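Local coordinates for protein aryl acylamidase (bacterium CSBL00001, PDB 4YJ6) that probably hydrolyses the amide bond of N-acylated arylamines, releasing an arylamine and a carboxylic acid, as a member of the amidase signature family, at residues N155-A160 / P404-T409; W194-G199 / S484-I489; G268-L273 / R391-L396; F258-A263 / A466-I471. One frame throughout, in Å; residues are numbered along the deposited sequence.

Interaction 1: residues N155-A160 / P404-T409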
loop_
_atom_site.group_PDB
_atom_site.type_symbol
_atom_site.label_atom_id
_atom_site.label_comp_id
_atom_site.label_asym_id
_atom_site.label_seq_id
_atom_site.Cartn_x
_atom_site.Cartn_y
_atom_site.Cartn_z
ATOM N N ASN A 155 -15.787 4.637 -9.338
ATOM C CA ASN A 155 -16.651 3.993 -10.323
ATOM C C ASN A 155 -16.585 2.493 -10.082
ATOM O O ASN A 155 -15.583 1.837 -10.363
ATOM C CB ASN A 155 -16.219 4.351 -11.763
ATOM C CG ASN A 155 -17.149 3.754 -12.805
ATOM O OD1 ASN A 155 -17.799 2.742 -12.556
ATOM N ND2 ASN A 155 -17.215 4.383 -13.975
ATOM N N LEU A 156 -17.651 1.927 -9.512
ATOM C CA LEU A 156 -17.610 0.523 -9.101
ATOM C C LEU A 156 -17.439 -0.484 -10.245
ATOM O O LEU A 156 -17.203 -1.639 -10.000
ATOM C CB LEU A 156 -18.848 0.156 -8.235
ATOM C CG LEU A 156 -18.771 0.593 -6.761
ATOM C CD1 LEU A 156 -18.592 2.095 -6.648
ATOM C CD2 LEU A 156 -20.050 0.173 -6.071
ATOM N N ASP A 157 -17.550 -0.051 -11.494
ATOM C CA ASP A 157 -17.271 -0.951 -12.620
ATOM C C ASP A 157 -15.774 -1.219 -12.733
ATOM O O ASP A 157 -15.365 -2.131 -13.437
ATOM C CB ASP A 157 -17.763 -0.332 -13.946
ATOM C CG ASP A 157 -19.295 -0.288 -14.057
ATOM O OD1 ASP A 157 -19.970 -1.083 -13.375
ATOM O OD2 ASP A 157 -19.800 0.543 -14.848
ATOM N N PHE A 158 -14.982 -0.415 -12.032
ATOM C CA PHE A 158 -13.516 -0.498 -12.095
ATOM C C PHE A 158 -12.938 -1.034 -10.802
ATOM O O PHE A 158 -13.579 -0.991 -9.760
ATOM C CB PHE A 158 -12.933 0.884 -12.396
ATOM C CG PHE A 158 -13.220 1.339 -13.808
ATOM C CD1 PHE A 158 -14.424 1.936 -14.122
ATOM C CD2 PHE A 158 -12.307 1.110 -14.814
ATOM C CE1 PHE A 158 -14.702 2.343 -15.433
ATOM C CE2 PHE A 158 -12.575 1.511 -16.129
ATOM C CZ PHE A 158 -13.772 2.124 -16.429
ATOM N N ASN A 159 -11.723 -1.549 -10.887
ATOM C CA ASN A 159 -11.060 -2.164 -9.734
ATOM C C ASN A 159 -10.353 -1.094 -8.906
ATOM O O ASN A 159 -9.964 -0.034 -9.429
ATOM C CB ASN A 159 -10.061 -3.192 -10.256
ATOM C CG ASN A 159 -9.590 -4.147 -9.196
ATOM O OD1 ASN A 159 -8.486 -4.022 -8.663
ATOM N ND2 ASN A 159 -10.410 -5.141 -8.910
ATOM N N ALA A 160 -10.211 -1.360 -7.598
ATOM C CA ALA A 160 -9.568 -0.430 -6.681
ATOM C C ALA A 160 -8.054 -0.456 -6.845
ATOM O O ALA A 160 -7.358 0.435 -6.328
ATOM C CB ALA A 160 -9.929 -0.803 -5.234
ATOM N N PRO A 404 -7.187 2.736 -14.066
ATOM C CA PRO A 404 -7.893 1.568 -13.546
ATOM C C PRO A 404 -8.532 0.718 -14.644
ATOM O O PRO A 404 -8.969 1.258 -15.685
ATOM C CB PRO A 404 -8.977 2.190 -12.651
ATOM C CG PRO A 404 -8.371 3.431 -12.132
ATOM C CD PRO A 404 -7.558 3.968 -13.340
ATOM N N VAL A 405 -8.547 -0.590 -14.408
ATOM C CA VAL A 405 -9.169 -1.558 -15.288
ATOM C C VAL A 405 -10.549 -1.957 -14.774
ATOM O O VAL A 405 -10.861 -1.854 -13.578
ATOM C CB VAL A 405 -8.299 -2.815 -15.469
ATOM C CG1 VAL A 405 -6.919 -2.426 -16.016
ATOM C CG2 VAL A 405 -8.166 -3.607 -14.133
ATOM N N ARG A 406 -11.392 -2.408 -15.695
ATOM C CA ARG A 406 -12.695 -2.957 -15.321
ATOM C C ARG A 406 -12.562 -4.247 -14.536
ATOM O O ARG A 406 -11.682 -5.067 -14.801
ATOM C CB ARG A 406 -13.546 -3.180 -16.584
ATOM C CG ARG A 406 -13.715 -1.897 -17.390
ATOM C CD ARG A 406 -14.748 -1.993 -18.536
ATOM N NE ARG A 406 -16.048 -1.518 -18.069
ATOM C CZ ARG A 406 -16.507 -0.279 -18.205
ATOM N NH1 ARG A 406 -15.810 0.649 -18.845
ATOM N NH2 ARG A 406 -17.690 0.019 -17.702
ATOM N N ASN A 407 -13.436 -4.450 -13.553
ATOM C CA ASN A 407 -13.457 -5.725 -12.861
ATOM C C ASN A 407 -13.847 -6.856 -13.795
ATOM O O ASN A 407 -14.773 -6.698 -14.594
ATOM C CB ASN A 407 -14.443 -5.668 -11.710
ATOM C CG ASN A 407 -14.085 -4.592 -10.711
ATOM O OD1 ASN A 407 -12.962 -4.578 -10.193
ATOM N ND2 ASN A 407 -15.010 -3.669 -10.467
ATOM N N ALA A 408 -13.102 -7.956 -13.731
ATOM C CA ALA A 408 -13.492 -9.221 -14.348
ATOM C C ALA A 408 -14.612 -9.873 -13.536
ATOM O O ALA A 408 -14.962 -9.395 -12.458
ATOM C CB ALA A 408 -12.294 -10.184 -14.437
ATOM N N THR A 409 -15.152 -10.976 -14.050
ATOM C CA THR A 409 -16.254 -11.679 -13.386
ATOM C C THR A 409 -15.839 -13.075 -12.961
ATOM O O THR A 409 -16.675 -13.850 -12.486
ATOM C CB THR A 409 -17.471 -11.842 -14.335
ATOM O OG1 THR A 409 -17.057 -12.573 -15.494
ATOM C CG2 THR A 409 -18.010 -10.491 -14.759
HETATM O O HOH W 1 -16.885 -4.283 -14.539
#
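Phe158 and Arg406 meet where two loops brush past each other, their backbones joined by a single beta bridge. The arginine chain bends at chi3 (94°) and brings its flat end back to the phenyl ring, Arg406 NH1 ending 3.5 Å from Phe158 CZ. Ring and guanidinium do not stack, since their planes stand 55° apart; the ring rim lies over one guanidinium face, and Arg406 CG makes an off-centre CH-pi contact with the ring. Arg406 NH2 turns to Asp157 OD2, 3.6 Å away, in a salt bridge. At the ring edge, Phe158 CD2 comes within 3.5 Å of Pro404 O.

Asn407 supplies most of the polar grip. Asn407 N bonds to Asp157 O (3.0 Å), its OD1 accepts almost head-on from Asn159 ND2 (2.9 Å), and its ND2 gives a weak bond to Phe158 O. With both ends of the amide engaged, one of them weakly, its rotation is probably settled. Asn159 N adds a bond to Val405 O (2.8 Å).

Asn155 to Phe158 form a type I beta turn, with an Asx turn (Asp157 N to Asn155 OD1) inside it; from here the chain enters the glycine- and serine-rich signature of the amidase family.

Interaction 2: residues W194-G199 / S484-I489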
loop_
_atom_site.group_PDB
_atom_site.type_symbol
_atom_site.label_atom_id
_atom_site.label_comp_id
_atom_site.label_asym_id
_atom_site.label_seq_id
_atom_site.Cartn_x
_atom_site.Cartn_y
_atom_site.Cartn_z
ATOM N N TRP A 194 -4.834 4.641 -7.914
ATOM C CA TRP A 194 -6.135 4.474 -8.585
ATOM C C TRP A 194 -7.346 4.971 -7.787
ATOM O O TRP A 194 -8.446 4.927 -8.311
ATOM C CB TRP A 194 -6.358 2.999 -8.930
ATOM C CG TRP A 194 -5.645 2.533 -10.179
ATOM C CD1 TRP A 194 -4.808 3.271 -10.982
ATOM C CD2 TRP A 194 -5.715 1.225 -10.765
ATOM N NE1 TRP A 194 -4.360 2.491 -12.028
ATOM C CE2 TRP A 194 -4.905 1.245 -11.931
ATOM C CE3 TRP A 194 -6.408 0.049 -10.439
ATOM C CZ2 TRP A 194 -4.738 0.127 -12.746
ATOM C CZ3 TRP A 194 -6.245 -1.073 -11.256
ATOM C CH2 TRP A 194 -5.403 -1.020 -12.394
ATOM N N THR A 195 -7.171 5.377 -6.527
ATOM C CA THR A 195 -8.318 5.781 -5.681
ATOM C C THR A 195 -8.197 7.175 -5.073
ATOM O O THR A 195 -8.951 7.521 -4.158
ATOM C CB THR A 195 -8.563 4.774 -4.522
ATOM O OG1 THR A 195 -7.381 4.709 -3.727
ATOM C CG2 THR A 195 -8.896 3.410 -5.068
ATOM N N ASN A 196 -7.283 7.999 -5.582
ATOM C CA ASN A 196 -7.178 9.384 -5.102
ATOM C C ASN A 196 -6.817 9.405 -3.622
ATOM O O ASN A 196 -7.248 10.287 -2.906
ATOM C CB ASN A 196 -8.520 10.171 -5.311
ATOM C CG ASN A 196 -8.341 11.662 -5.253
ATOM O OD1 ASN A 196 -7.597 12.224 -6.055
ATOM N ND2 ASN A 196 -9.042 12.326 -4.334
ATOM N N THR A 197 -6.033 8.424 -3.168
ATOM C CA THR A 197 -5.553 8.454 -1.794
ATOM C C THR A 197 -4.032 8.532 -1.736
ATOM O O THR A 197 -3.345 8.379 -2.748
ATOM C CB THR A 197 -6.084 7.262 -1.005
ATOM O OG1 THR A 197 -5.839 6.047 -1.727
ATOM C CG2 THR A 197 -7.622 7.423 -0.792
ATOM N N TYR A 198 -3.526 8.866 -0.551
ATOM C CA TYR A 198 -2.089 9.039 -0.369
ATOM C C TYR A 198 -1.505 7.760 0.202
ATOM O O TYR A 198 -1.934 7.292 1.265
ATOM C CB TYR A 198 -1.881 10.203 0.574
ATOM C CG TYR A 198 -0.416 10.512 0.862
ATOM C CD1 TYR A 198 0.404 11.076 -0.126
ATOM C CD2 TYR A 198 0.140 10.248 2.110
ATOM C CE1 TYR A 198 1.726 11.384 0.141
ATOM C CE2 TYR A 198 1.467 10.533 2.383
ATOM C CZ TYR A 198 2.255 11.095 1.398
ATOM O OH TYR A 198 3.554 11.380 1.670
ATOM N N GLY A 199 -0.530 7.178 -0.489
ATOM C CA GLY A 199 0.031 5.908 -0.053
ATOM C C GLY A 199 1.492 6.116 0.265
ATOM O O GLY A 199 2.256 6.472 -0.638
ATOM N N SER A 484 -8.596 16.858 -2.356
ATOM C CA SER A 484 -9.733 16.520 -1.486
ATOM C C SER A 484 -11.068 16.757 -2.191
ATOM O O SER A 484 -12.044 16.069 -1.930
ATOM C CB SER A 484 -9.670 17.326 -0.183
ATOM O OG SER A 484 -9.760 18.703 -0.479
ATOM N N GLN A 485 -11.115 17.746 -3.093
ATOM C CA GLN A 485 -12.366 18.022 -3.793
ATOM C C GLN A 485 -12.819 16.822 -4.594
ATOM O O GLN A 485 -14.009 16.633 -4.797
ATOM C CB GLN A 485 -12.234 19.244 -4.731
ATOM C CG GLN A 485 -11.349 19.011 -5.927
ATOM C CD GLN A 485 -9.882 19.278 -5.649
ATOM O OE1 GLN A 485 -9.461 19.516 -4.502
ATOM N NE2 GLN A 485 -9.093 19.285 -6.713
ATOM N N TYR A 486 -11.890 15.988 -5.068
ATOM C CA TYR A 486 -12.303 14.849 -5.876
ATOM C C TYR A 486 -13.083 13.784 -5.072
ATOM O O TYR A 486 -13.779 12.948 -5.660
ATOM C CB TYR A 486 -11.098 14.186 -6.537
ATOM C CG TYR A 486 -10.256 15.143 -7.387
ATOM C CD1 TYR A 486 -10.832 15.945 -8.365
ATOM C CD2 TYR A 486 -8.886 15.242 -7.181
ATOM C CE1 TYR A 486 -10.050 16.830 -9.126
ATOM C CE2 TYR A 486 -8.095 16.106 -7.928
ATOM C CZ TYR A 486 -8.685 16.904 -8.894
ATOM O OH TYR A 486 -7.876 17.742 -9.610
ATOM N N TYR A 487 -12.964 13.802 -3.746
ATOM C CA TYR A 487 -13.727 12.860 -2.925
ATOM C C TYR A 487 -15.230 13.131 -3.073
ATOM O O TYR A 487 -16.043 12.328 -2.636
ATOM C CB TYR A 487 -13.329 12.892 -1.425
ATOM C CG TYR A 487 -11.895 12.444 -1.178
ATOM C CD1 TYR A 487 -11.451 11.214 -1.643
ATOM C CD2 TYR A 487 -11.002 13.266 -0.516
ATOM C CE1 TYR A 487 -10.122 10.811 -1.445
ATOM C CE2 TYR A 487 -9.691 12.880 -0.313
ATOM C CZ TYR A 487 -9.267 11.649 -0.767
ATOM O OH TYR A 487 -7.941 11.296 -0.559
ATOM N N ASP A 488 -15.612 14.269 -3.669
ATOM C CA ASP A 488 -17.041 14.491 -3.906
ATOM C C ASP A 488 -17.649 13.362 -4.724
ATOM O O ASP A 488 -18.849 13.073 -4.627
ATOM C CB ASP A 488 -17.302 15.825 -4.638
ATOM C CG ASP A 488 -16.990 17.051 -3.783
ATOM O OD1 ASP A 488 -16.788 16.945 -2.561
ATOM O OD2 ASP A 488 -16.958 18.155 -4.357
ATOM N N ILE A 489 -16.857 12.720 -5.566
ATOM C CA ILE A 489 -17.391 11.677 -6.423
ATOM C C ILE A 489 -17.835 10.469 -5.595
ATOM O O ILE A 489 -19.016 10.108 -5.606
ATOM C CB ILE A 489 -16.388 11.311 -7.552
ATOM C CG1 ILE A 489 -16.224 12.499 -8.529
ATOM C CG2 ILE A 489 -16.837 10.055 -8.278
ATOM C CD1 ILE A 489 -15.028 12.357 -9.497
#
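The backbones stay well apart, the nearest CA atoms being those of Asn196 and Tyr486 at 7.5 Å. Asn196 is where the chain leaves helix 190-195: its positive phi (62°) and two bonds back into the last turn make a Schellman motif. Opposite it, 484-487 forms a 3-10 turn that runs on into helix 488-491. Asn196 reaches across with its side chain, CG lying anti to the backbone N (chi1 -162°), and slots between two consecutive tyrosines.

Asn196 ND2 hangs over one face of the Tyr487 ring, toward its rim, 3.4 Å from Tyr487 CE1, with amide and ring planes 66° apart. The same nitrogen packs against Tyr486 CB, while its hydrogen bond goes to the backbone O of Trp483, just ahead of the 3-10 turn. Asn196 OD1 sits 3.5 Å from Tyr486 CD2. With only Thr197 between, the chain passes from Asn196 into strand 198-201 of the large mixed sheet, so this helix-to-strand corner is what the C-terminal tyrosines cover.

The Tyr487 side chain crosses that of Asn196 at a slant, and Tyr487 OH donates weakly to Asn196 O (2.6 Å). Thr197 CG2 approaches that ring at its edge, 3.9 Å from Tyr487 OH. Thr197 OG1 turns back along its own chain and donates to Thr195 OG1 (2.9 Å), whose main polar partner is Pro191 O.

Interaction 3: residues G268-L273 / R391-L396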
loop_
_atom_site.group_PDB
_atom_site.type_symbol
_atom_site.label_atom_id
_atom_site.label_comp_id
_atom_site.label_asym_id
_atom_site.label_seq_id
_atom_site.Cartn_x
_atom_site.Cartn_y
_atom_site.Cartn_z
ATOM N N GLY A 268 14.171 25.565 -3.073
ATOM C CA GLY A 268 15.575 25.299 -3.324
ATOM C C GLY A 268 15.892 23.852 -3.651
ATOM O O GLY A 268 17.024 23.522 -4.014
ATOM N N LYS A 269 14.914 22.960 -3.519
ATOM C CA LYS A 269 15.190 21.557 -3.812
ATOM C C LYS A 269 15.393 21.331 -5.291
ATOM O O LYS A 269 14.798 22.023 -6.108
ATOM C CB LYS A 269 14.041 20.675 -3.311
ATOM C CG LYS A 269 13.913 20.692 -1.777
ATOM C CD LYS A 269 15.186 20.160 -1.082
ATOM C CE LYS A 269 14.936 19.996 0.433
ATOM N NZ LYS A 269 16.197 19.668 1.126
ATOM N N LYS A 270 16.225 20.345 -5.620
ATOM C CA LYS A 270 16.517 19.972 -7.001
ATOM C C LYS A 270 15.767 18.701 -7.271
ATOM O O LYS A 270 15.976 17.680 -6.598
ATOM C CB LYS A 270 18.001 19.704 -7.205
ATOM C CG LYS A 270 18.874 20.925 -7.140
ATOM C CD LYS A 270 20.269 20.626 -7.730
ATOM C CE LYS A 270 20.228 19.747 -9.040
ATOM N NZ LYS A 270 19.527 20.370 -10.250
ATOM N N ILE A 271 14.859 18.754 -8.216
ATOM C CA ILE A 271 13.921 17.658 -8.397
ATOM C C ILE A 271 14.090 17.109 -9.803
ATOM O O ILE A 271 14.066 17.877 -10.774
ATOM C CB ILE A 271 12.504 18.141 -8.207
ATOM C CG1 ILE A 271 12.336 18.696 -6.767
ATOM C CG2 ILE A 271 11.497 16.993 -8.476
ATOM C CD1 ILE A 271 10.897 19.131 -6.418
ATOM N N GLY A 272 14.276 15.797 -9.912
ATOM C CA GLY A 272 14.335 15.152 -11.215
ATOM C C GLY A 272 12.965 14.622 -11.587
ATOM O O GLY A 272 12.163 14.326 -10.706
ATOM N N LEU A 273 12.663 14.599 -12.896
ATOM C CA LEU A 273 11.343 14.171 -13.381
ATOM C C LEU A 273 11.538 13.123 -14.479
ATOM O O LEU A 273 12.389 13.282 -15.362
ATOM C CB LEU A 273 10.591 15.391 -13.960
ATOM C CG LEU A 273 9.292 15.083 -14.692
ATOM C CD1 LEU A 273 8.274 14.454 -13.758
ATOM C CD2 LEU A 273 8.737 16.395 -15.338
ATOM N N ARG A 391 22.749 13.630 -7.481
ATOM C CA ARG A 391 22.581 14.978 -8.002
ATOM C C ARG A 391 21.263 15.669 -7.661
ATOM O O ARG A 391 21.209 16.899 -7.758
ATOM C CB ARG A 391 22.724 14.940 -9.515
ATOM C CG ARG A 391 24.077 14.392 -9.982
ATOM C CD ARG A 391 24.243 14.618 -11.478
ATOM N NE ARG A 391 25.563 14.231 -11.977
ATOM C CZ ARG A 391 25.797 13.240 -12.843
ATOM N NH1 ARG A 391 24.801 12.489 -13.315
ATOM N NH2 ARG A 391 27.045 12.989 -13.240
ATOM N N PHE A 392 20.222 14.912 -7.280
ATOM C CA PHE A 392 18.895 15.471 -7.042
ATOM C C PHE A 392 18.424 15.127 -5.651
ATOM O O PHE A 392 18.835 14.110 -5.067
ATOM C CB PHE A 392 17.881 14.914 -8.069
ATOM C CG PHE A 392 18.177 15.396 -9.493
ATOM C CD1 PHE A 392 17.635 16.572 -9.953
ATOM C CD2 PHE A 392 19.013 14.660 -10.304
ATOM C CE1 PHE A 392 17.943 17.031 -11.255
ATOM C CE2 PHE A 392 19.335 15.090 -11.590
ATOM C CZ PHE A 392 18.780 16.276 -12.073
ATOM N N ASP A 393 17.536 15.968 -5.139
ATOM C CA ASP A 393 16.917 15.755 -3.842
ATOM C C ASP A 393 15.671 14.865 -3.905
ATOM O O ASP A 393 15.320 14.253 -2.921
ATOM C CB ASP A 393 16.536 17.116 -3.223
ATOM C CG ASP A 393 17.733 18.038 -3.077
ATOM O OD1 ASP A 393 18.727 17.620 -2.442
ATOM O OD2 ASP A 393 17.712 19.159 -3.612
ATOM N N LEU A 394 15.004 14.802 -5.048
ATOM C CA LEU A 394 13.742 14.084 -5.180
ATOM C C LEU A 394 13.630 13.620 -6.609
ATOM O O LEU A 394 14.219 14.237 -7.485
ATOM C CB LEU A 394 12.544 14.999 -4.902
ATOM C CG LEU A 394 12.297 15.462 -3.470
ATOM C CD1 LEU A 394 11.319 16.658 -3.499
ATOM C CD2 LEU A 394 11.752 14.325 -2.559
ATOM N N LEU A 395 12.857 12.562 -6.837
ATOM C CA LEU A 395 12.550 12.120 -8.193
ATOM C C LEU A 395 11.039 11.986 -8.287
ATOM O O LEU A 395 10.412 11.404 -7.399
ATOM C CB LEU A 395 13.205 10.775 -8.476
ATOM C CG LEU A 395 12.869 10.084 -9.794
ATOM C CD1 LEU A 395 13.292 10.982 -10.937
ATOM C CD2 LEU A 395 13.580 8.726 -9.839
ATOM N N LEU A 396 10.460 12.536 -9.342
ATOM C CA LEU A 396 9.023 12.415 -9.610
ATOM C C LEU A 396 8.800 11.506 -10.803
ATOM O O LEU A 396 9.550 11.558 -11.774
ATOM C CB LEU A 396 8.413 13.779 -9.954
ATOM C CG LEU A 396 8.661 14.878 -8.944
ATOM C CD1 LEU A 396 8.097 16.196 -9.493
ATOM C CD2 LEU A 396 8.011 14.475 -7.613
HETATM O O HOH W 2 19.016 21.303 -2.548
#
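Phe392 lays one face of its ring over Gly272, whose CA makes a CH-pi contact 4.2 Å from the ring centroid. The main chain at Gly272 N comes within 3.4 Å of Phe392 CD1, and the bare glycine lets the ring settle this close to the strand. Lys270 runs across the phenyl side chain at about a right angle; bends at chi3 and chi4 fold its chain so that CE reaches Arg391 O at 3.3 Å and NZ comes near the ring.

On the other side of the sheet Ile271 and Leu394 lie alongside each other, pointing the same way, with CD1 of Ile271 3.8 Å from CD1 of Leu394. The other branch of Ile271, CG2, meets Leu396 CG at 3.6 Å. Helix 284-299 covers this aliphatic patch. Strands 270-273 and 394-398 pair in parallel, with Gly272 N bonded to Leu394 O and Leu396 N to Gly272 O (2.8 Å).

Asp393 extends the pairing back beyond the start of its strand: its OD2 takes Lys270 N through the anti lone pair (2.8 Å), and its own N returns a bond to Lys270 O (2.7 Å). A water also donates to OD2. With Lys269 nearby but its NZ not in contact, such surroundings would be expected to favour a charged carboxylate, which stands in for a backbone carbonyl where the ladder begins.

Interaction 4: residues F258-A263 / A466-I471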
loop_
_atom_site.group_PDB
_atom_site.type_symbol
_atom_site.label_atom_id
_atom_site.label_comp_id
_atom_site.label_asym_id
_atom_site.label_seq_id
_atom_site.Cartn_x
_atom_site.Cartn_y
_atom_site.Cartn_z
ATOM N N PHE A 258 7.709 12.558 11.975
ATOM C CA PHE A 258 7.269 12.770 10.603
ATOM C C PHE A 258 6.462 14.062 10.468
ATOM O O PHE A 258 6.406 14.655 9.386
ATOM C CB PHE A 258 6.408 11.565 10.173
ATOM C CG PHE A 258 7.231 10.372 9.746
ATOM C CD1 PHE A 258 7.929 9.604 10.687
ATOM C CD2 PHE A 258 7.318 10.039 8.396
ATOM C CE1 PHE A 258 8.708 8.495 10.273
ATOM C CE2 PHE A 258 8.060 8.922 7.966
ATOM C CZ PHE A 258 8.774 8.158 8.920
ATOM N N THR A 259 5.793 14.485 11.542
ATOM C CA THR A 259 4.976 15.706 11.425
ATOM C C THR A 259 5.843 16.952 11.288
ATOM O O THR A 259 5.364 18.003 10.857
ATOM C CB THR A 259 3.978 15.885 12.621
ATOM O OG1 THR A 259 4.701 16.161 13.819
ATOM C CG2 THR A 259 3.115 14.640 12.805
ATOM N N SER A 260 7.113 16.848 11.658
ATOM C CA SER A 260 8.003 17.996 11.614
ATOM C C SER A 260 8.274 18.450 10.176
ATOM O O SER A 260 8.679 19.589 9.947
ATOM C CB SER A 260 9.327 17.727 12.338
ATOM O OG SER A 260 10.159 16.826 11.600
ATOM N N ALA A 261 8.049 17.564 9.223
ATOM C CA ALA A 261 8.315 17.853 7.812
ATOM C C ALA A 261 7.119 18.472 7.082
ATOM O O ALA A 261 7.264 18.974 5.954
ATOM C CB ALA A 261 8.705 16.561 7.111
ATOM N N LEU A 262 5.942 18.454 7.700
ATOM C CA LEU A 262 4.725 18.892 6.994
ATOM C C LEU A 262 4.814 20.337 6.510
ATOM O O LEU A 262 4.363 20.638 5.413
ATOM C CB LEU A 262 3.467 18.764 7.867
ATOM C CG LEU A 262 3.109 17.312 8.223
ATOM C CD1 LEU A 262 2.085 17.275 9.364
ATOM C CD2 LEU A 262 2.665 16.515 6.980
ATOM N N ALA A 263 5.404 21.215 7.305
ATOM C CA ALA A 263 5.456 22.639 6.937
ATOM C C ALA A 263 6.763 23.072 6.288
ATOM O O ALA A 263 6.992 24.272 6.073
ATOM C CB ALA A 263 5.194 23.507 8.183
ATOM N N ALA A 466 15.375 9.125 3.313
ATOM C CA ALA A 466 14.866 10.492 3.290
ATOM C C ALA A 466 13.336 10.530 3.343
ATOM O O ALA A 466 12.670 11.254 2.593
ATOM C CB ALA A 466 15.409 11.262 2.039
ATOM N N ASP A 467 12.763 9.766 4.264
ATOM C CA ASP A 467 11.317 9.765 4.440
ATOM C C ASP A 467 10.762 11.162 4.680
ATOM O O ASP A 467 9.690 11.501 4.170
ATOM C CB ASP A 467 10.935 8.915 5.654
ATOM C CG ASP A 467 11.409 7.476 5.541
ATOM O OD1 ASP A 467 12.637 7.281 5.594
ATOM O OD2 ASP A 467 10.553 6.583 5.349
ATOM N N LEU A 468 11.467 11.978 5.460
ATOM C CA LEU A 468 10.891 13.298 5.782
ATOM C C LEU A 468 10.876 14.185 4.515
ATOM O O LEU A 468 9.982 14.994 4.354
ATOM C CB LEU A 468 11.702 14.004 6.888
ATOM C CG LEU A 468 11.653 13.298 8.253
ATOM C CD1 LEU A 468 12.215 14.161 9.393
ATOM C CD2 LEU A 468 10.280 12.907 8.567
ATOM N N ASP A 469 11.836 14.009 3.605
ATOM C CA ASP A 469 11.826 14.792 2.352
ATOM C C ASP A 469 10.577 14.426 1.547
ATOM O O ASP A 469 9.974 15.271 0.875
ATOM C CB ASP A 469 13.054 14.470 1.482
ATOM C CG ASP A 469 14.344 15.140 1.959
ATOM O OD1 ASP A 469 14.285 16.047 2.822
ATOM O OD2 ASP A 469 15.429 14.765 1.430
ATOM N N VAL A 470 10.214 13.150 1.565
ATOM C CA VAL A 470 9.020 12.687 0.836
ATOM C C VAL A 470 7.778 13.312 1.476
ATOM O O VAL A 470 6.900 13.801 0.764
ATOM C CB VAL A 470 8.902 11.165 0.817
ATOM C CG1 VAL A 470 7.594 10.710 0.112
ATOM C CG2 VAL A 470 10.119 10.556 0.097
ATOM N N ILE A 471 7.697 13.285 2.801
ATOM C CA ILE A 471 6.570 13.920 3.499
ATOM C C ILE A 471 6.535 15.423 3.126
ATOM O O ILE A 471 5.487 15.956 2.814
ATOM C CB ILE A 471 6.686 13.784 5.027
ATOM C CG1 ILE A 471 6.497 12.317 5.475
ATOM C CG2 ILE A 471 5.677 14.672 5.727
ATOM C CD1 ILE A 471 5.062 11.771 5.289
#
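This is an apolar contact on the outside of the large mixed sheet: an irregular coil, 258-262, with helical backbone angles but without the regular helical bonds, lies against the first turn of helix 467-480. Phe258, Leu468 and Ile471 carry it, with Ala261 packed between the two segments.

Leu468 puts CD2 over one face of the Phe258 ring, toward the rim and 4.1 Å above its plane; the same methyl is 3.6 Å from Phe258 CA. Ile471 comes to the ring from its edge, CG1 lying 3.8 Å from Phe258 CD2. Its two branches divide the work: with CG1 anti to the carbonyl carbon (chi1 -69°), CG2 is left to meet Ala261 CB and Leu262 CD2, the latter at 3.7 Å. Ala261 CB points toward the helix and stops 3.4 Å from Leu468 O, bringing the backbones as near as 5.6 Å between the CA atoms of Ala261 and Leu468.

Asp467 offers the ring only its CB, 3.7 Å from Phe258 CE2; its carboxylate turns away to Ser203 and a salt bridge with Arg206. Behind Phe258 stand Ala235 and Met238 of helix 231-241, and Ile471 also touches Tyr198 and Phe200. Helix 467-480 is thus held between strand 198-201 and the coil, a layered alpha/beta arrangement in which sheet, helix and outer coil pack in succession.

From the N terminus the chain passes 155-160, 194-199, 258-263 and 268-273 before any loop closes. Interaction 3 closes first, at 391-396, pairing two parallel strands; 404-409 then closes interaction 1, joining two loops, 466-471 closes interaction 4, coil to helix 467-480, and 484-489 closes interaction 2, helix-to-strand corner to C-terminal 3-10 turn. Interaction 3 therefore nests inside 4, and 4 inside 2, while interaction 1 encloses 3 but crosses both 2 and 4. Interactions 2 and 3 reach the same large sheet. Interaction 4 touches both, through Tyr198 on Ile471 and Leu394 on Asp469. Interaction 1 lies across the chain's centre from interaction 4, and joins interaction 2 where Trp194 packs on Pro404.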